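Local coordinates for N6 adenine specific DNA methylase (PDB 3Q87), which is the catalytic subunit of the Mtq2-Trm112 complex, which uses S-adenosylmethionine to methylate the translation termination factor eRF1, at residues L28-S33 against V82-P87. Sequence-based numbering, arbitrary orientation. Where two conformers were deposited one is given.
With SAM (S-adenosylmethionine), chain D.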
ATOM      1  N   LEU B  28       2.291   0.381   4.423  1.00 13.70           N
ATOM      2  CA  LEU B  28       1.993  -0.418   3.253  1.00 14.89           C
ATOM      3  C   LEU B  28       2.248  -1.870   3.613  1.00 16.96           C
ATOM      4  O   LEU B  28       3.392  -2.234   3.898  1.00 12.84           O
ATOM      5  CB  LEU B  28       2.898  -0.011   2.091  1.00 15.31           C
ATOM      6  CG  LEU B  28       2.598  -0.685   0.747  1.00 29.16           C
ATOM      7  CD1 LEU B  28       1.353  -0.086   0.098  1.00 18.22           C
ATOM      8  CD2 LEU B  28       3.793  -0.558  -0.194  1.00 29.32           C
ATOM      9  N   ASP B  29       1.185  -2.674   3.633  1.00 11.39           N
ATOM     10  CA  ASP B  29       1.312  -4.123   3.817  1.00 18.80           C
ATOM     11  C   ASP B  29       1.476  -4.731   2.425  1.00 18.76           C
ATOM     12  O   ASP B  29       0.501  -4.980   1.718  1.00 13.41           O
ATOM     13  CB  ASP B  29       0.063  -4.698   4.501  1.00 17.44           C
ATOM     14  CG  ASP B  29       0.093  -6.227   4.624  1.00 26.14           C
ATOM     15  OD1 ASP B  29       1.165  -6.844   4.387  1.00 27.49           O
ATOM     16  OD2 ASP B  29      -0.964  -6.817   4.965  1.00 24.61           O
ATOM     17  N   LEU B  30       2.723  -4.937   2.029  1.00 18.41           N
ATOM     18  CA  LEU B  30       3.053  -5.410   0.694  1.00 12.93           C
ATOM     19  C   LEU B  30       2.976  -6.937   0.654  1.00 13.19           C
ATOM     20  O   LEU B  30       3.549  -7.594   1.513  1.00 14.47           O
ATOM     21  CB  LEU B  30       4.473  -4.944   0.366  1.00 15.14           C
ATOM     22  CG  LEU B  30       5.049  -5.165  -1.027  1.00 25.28           C
ATOM     23  CD1 LEU B  30       4.200  -4.469  -2.052  1.00 19.66           C
ATOM     24  CD2 LEU B  30       6.485  -4.633  -1.083  1.00 18.19           C
ATOM     25  N   GLY B  31       2.299  -7.501  -0.343  1.00 13.07           N
ATOM     26  CA  GLY B  31       2.060  -8.938  -0.368  1.00 10.32           C
ATOM     27  C   GLY B  31       1.116  -9.311   0.775  1.00 15.86           C
ATOM     28  O   GLY B  31       1.372 -10.218   1.565  1.00 17.69           O
ATOM     29  N   THR B  32      -0.001  -8.600   0.847  1.00 15.31           N
ATOM     30  CA  THR B  32      -0.925  -8.729   1.954  1.00 15.37           C
ATOM     31  C   THR B  32      -1.604 -10.079   1.965  1.00 15.91           C
ATOM     32  O   THR B  32      -2.056 -10.529   3.013  1.00 13.95           O
ATOM     33  CB  THR B  32      -2.022  -7.634   1.904  1.00 13.20           C
ATOM     34  OG1 THR B  32      -2.902  -7.786   3.015  1.00 17.27           O
ATOM     35  CG2 THR B  32      -2.815  -7.722   0.618  1.00 10.56           C
ATOM     36  N   SER B  33      -1.677 -10.717   0.800  1.00 12.06           N
ATOM     37  CA  SER B  33      -2.460 -11.950   0.649  1.00 13.47           C
ATOM     38  C   SER B  33      -3.908 -11.733   1.131  1.00 17.64           C
ATOM     39  O   SER B  33      -4.595 -10.852   0.606  1.00 15.20           O
ATOM     40  CB  SER B  33      -1.791 -13.123   1.351  1.00 12.29           C
ATOM     41  OG  SER B  33      -2.419 -14.348   0.991  1.00 12.11           O
ATOM     42  N   VAL B  82       6.877   0.228   5.201  1.00 13.02           N
ATOM     43  CA  VAL B  82       6.526  -0.906   4.369  0.78 14.49           C
ATOM     44  C   VAL B  82       6.808  -2.213   5.125  1.00 17.05           C
ATOM     45  O   VAL B  82       7.886  -2.385   5.693  1.00 15.12           O
ATOM     46  CB  VAL B  82       7.341  -0.894   3.052  0.78 18.40           C
ATOM     47  CG1 VAL B  82       7.126  -2.194   2.280  0.78 21.92           C
ATOM     48  CG2 VAL B  82       6.965   0.324   2.188  0.78 11.81           C
ATOM     49  N   VAL B  83       5.841  -3.118   5.137  1.00 16.57           N
ATOM     50  CA  VAL B  83       6.008  -4.438   5.730  1.00 16.99           C
ATOM     51  C   VAL B  83       5.840  -5.462   4.613  1.00 15.88           C
ATOM     52  O   VAL B  83       4.886  -5.387   3.836  1.00 11.88           O
ATOM     53  CB  VAL B  83       4.918  -4.713   6.790  1.00 18.62           C
ATOM     54  CG1 VAL B  83       5.094  -6.116   7.366  1.00 15.82           C
ATOM     55  CG2 VAL B  83       4.944  -3.641   7.885  1.00 14.08           C
ATOM     56  N   PHE B  84       6.742  -6.433   4.546  1.00 17.21           N
ATOM     57  CA  PHE B  84       6.772  -7.356   3.413  1.00 19.04           C
ATOM     58  C   PHE B  84       7.222  -8.755   3.816  1.00 17.96           C
ATOM     59  O   PHE B  84       8.388  -8.970   4.121  1.00 21.71           O
ATOM     60  CB  PHE B  84       7.721  -6.811   2.342  1.00 14.65           C
ATOM     61  CG  PHE B  84       7.617  -7.503   1.010  1.00 16.55           C
ATOM     62  CD1 PHE B  84       6.501  -8.251   0.678  1.00 11.87           C
ATOM     63  CD2 PHE B  84       8.631  -7.362   0.065  1.00 15.98           C
ATOM     64  CE1 PHE B  84       6.406  -8.862  -0.561  1.00 16.68           C
ATOM     65  CE2 PHE B  84       8.535  -7.963  -1.178  1.00 14.85           C
ATOM     66  CZ  PHE B  84       7.433  -8.712  -1.492  1.00 14.76           C
ATOM     67  N   ASN B  85       6.294  -9.704   3.820  1.00 18.91           N
ATOM     68  CA  ASN B  85       6.671 -11.110   3.811  1.00 19.71           C
ATOM     69  C   ASN B  85       6.689 -11.526   2.346  1.00 16.20           C
ATOM     70  O   ASN B  85       5.641 -11.709   1.744  1.00 19.74           O
ATOM     71  CB  ASN B  85       5.691 -11.947   4.629  1.00 18.19           C
ATOM     72  CG  ASN B  85       6.103 -13.413   4.724  1.00 20.49           C
ATOM     73  OD1 ASN B  85       7.170 -13.803   4.255  1.00 24.45           O
ATOM     74  ND2 ASN B  85       5.250 -14.228   5.322  1.00 23.31           N
ATOM     75  N   PRO B  86       7.890 -11.629   1.749  1.00 16.24           N
ATOM     76  CA  PRO B  86       8.001 -11.764   0.293  1.00 17.90           C
ATOM     77  C   PRO B  86       7.960 -13.217  -0.180  1.00 16.18           C
ATOM     78  O   PRO B  86       8.103 -14.120   0.650  1.00 17.72           O
ATOM     79  CB  PRO B  86       9.380 -11.170   0.012  1.00 22.53           C
ATOM     80  CG  PRO B  86      10.186 -11.551   1.226  1.00 18.12           C
ATOM     81  CD  PRO B  86       9.213 -11.608   2.399  1.00 17.77           C
ATOM     82  N   PRO B  87       7.752 -13.442  -1.492  1.00 18.02           N
ATOM     83  CA  PRO B  87       7.935 -14.789  -2.062  1.00 19.14           C
ATOM     84  C   PRO B  87       9.409 -15.123  -1.939  1.00 23.40           C
ATOM     85  O   PRO B  87      10.217 -14.480  -2.592  1.00 22.04           O
ATOM     86  CB  PRO B  87       7.627 -14.612  -3.551  1.00 19.83           C
ATOM     87  CG  PRO B  87       7.215 -13.192  -3.740  1.00 17.08           C
ATOM     88  CD  PRO B  87       7.492 -12.412  -2.513  1.00 15.26           C
TER
HETATM   89  N   SAM D 300       1.468 -11.311   4.034  1.00 24.16           N
HETATM   90  CA  SAM D 300       1.106 -12.729   3.905  1.00 24.35           C
HETATM   91  C   SAM D 300       1.590 -13.486   5.150  1.00 31.30           C
HETATM   92  O   SAM D 300       1.085 -14.554   5.500  1.00 28.36           O
HETATM   93  OXT SAM D 300       2.503 -13.044   5.845  1.00 27.94           O
HETATM   94  CB  SAM D 300       1.565 -13.397   2.579  1.00 18.18           C
HETATM   95  CG  SAM D 300       3.061 -13.670   2.280  1.00 28.11           C
HETATM   96  SD  SAM D 300       3.476 -14.687   0.796  1.00 40.34           S
HETATM   97  CE  SAM D 300       4.993 -15.525   1.299  1.00 25.44           C
HETATM   98  C5' SAM D 300       4.139 -13.477  -0.377  1.00 23.67           C
HETATM   99  C4' SAM D 300       2.991 -12.666  -0.955  1.00 20.12           C
HETATM  100  O4' SAM D 300       3.492 -11.749  -1.914  1.00 19.48           O
HETATM  101  C3' SAM D 300       1.952 -13.528  -1.659  1.00 19.64           C
HETATM  102  O3' SAM D 300       0.674 -13.135  -1.210  1.00 19.58           O
HETATM  103  C2' SAM D 300       2.108 -13.191  -3.128  1.00 19.77           C
HETATM  104  O2' SAM D 300       0.902 -13.227  -3.857  1.00 18.97           O
HETATM  105  C1' SAM D 300       2.648 -11.782  -3.048  1.00 15.29           C
HETATM  106  N9  SAM D 300       3.474 -11.408  -4.186  1.00 16.38           N
HETATM  107  C8  SAM D 300       4.271 -12.197  -4.983  1.00 17.50           C
HETATM  108  N7  SAM D 300       4.854 -11.393  -5.901  1.00 16.50           N
HETATM  109  C5  SAM D 300       4.436 -10.111  -5.678  1.00 22.65           C
HETATM  110  C6  SAM D 300       4.709  -8.899  -6.286  1.00 14.73           C
HETATM  111  N6  SAM D 300       5.544  -8.854  -7.320  1.00 17.87           N
HETATM  112  N1  SAM D 300       4.117  -7.738  -5.816  1.00 17.06           N
HETATM  113  C2  SAM D 300       3.251  -7.765  -4.736  1.00 16.13           C
HETATM  114  N3  SAM D 300       2.985  -8.978  -4.130  1.00 16.97           N
HETATM  115  C4  SAM D 300       3.564 -10.114  -4.599  1.00 16.45           C
HETATM  116  O   HOH W   1       3.636  -8.968   3.812  1.00 22.68           O
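Leu28 and Asp29 pair in parallel with Val82 and Val83, and two backbone hydrogen bonds join the strands: Val83 N gives its proton to Leu28 O at 2.9 Å, almost straight (173°), and Leu30 N gives its own to Val83 O. Past Leu30 a water bridges the diverging backbones. It donates to Leu30 O at 2.7 Å and accepts from Asn85 N at 2.8 Å, with weaker links to Asp29 OD1 and the amino nitrogen of S-adenosylmethionine.

The apolar packing lies on the sheet face that carries Leu28, Leu30, Val82 and Phe84. CG of Leu30 stands opposite the backbone N (chi1 -174°), and its CD2 sits over one face of the Phe84 ring, a CH-pi contact 3.7 Å from the centroid and 14° off the normal. Pro86 CB lies above the opposite face, toward the rim; Phe110 of helix 105-113 meets the ring edge-to-face. Leu28 and Val82 run side by side, CD2 and CG2 being 4.1 Å apart.

The turns that follow the two strands bind the cofactor. Gly31 O accepts from the SAM amino nitrogen at 2.7 Å, while Asn85 ND2 donates to the carboxylate OXT at 3.0 Å. On the other sheet face Asp29 OD2 takes a bond from Thr32 OG1, above the carboxylate plane, and also pairs with Thr38.

In this Rossmann-like fold Asn85 opens an Asn-Pro-Pro-Tyr motif, which in PrmC-type methyltransferases receives the substrate amide, probably here too. Both segments thus grip the methionine moiety, one by its amino group, probably charged, the other by its carboxylate; Asp51, Asp69 and Leu70 give SAM further bonds.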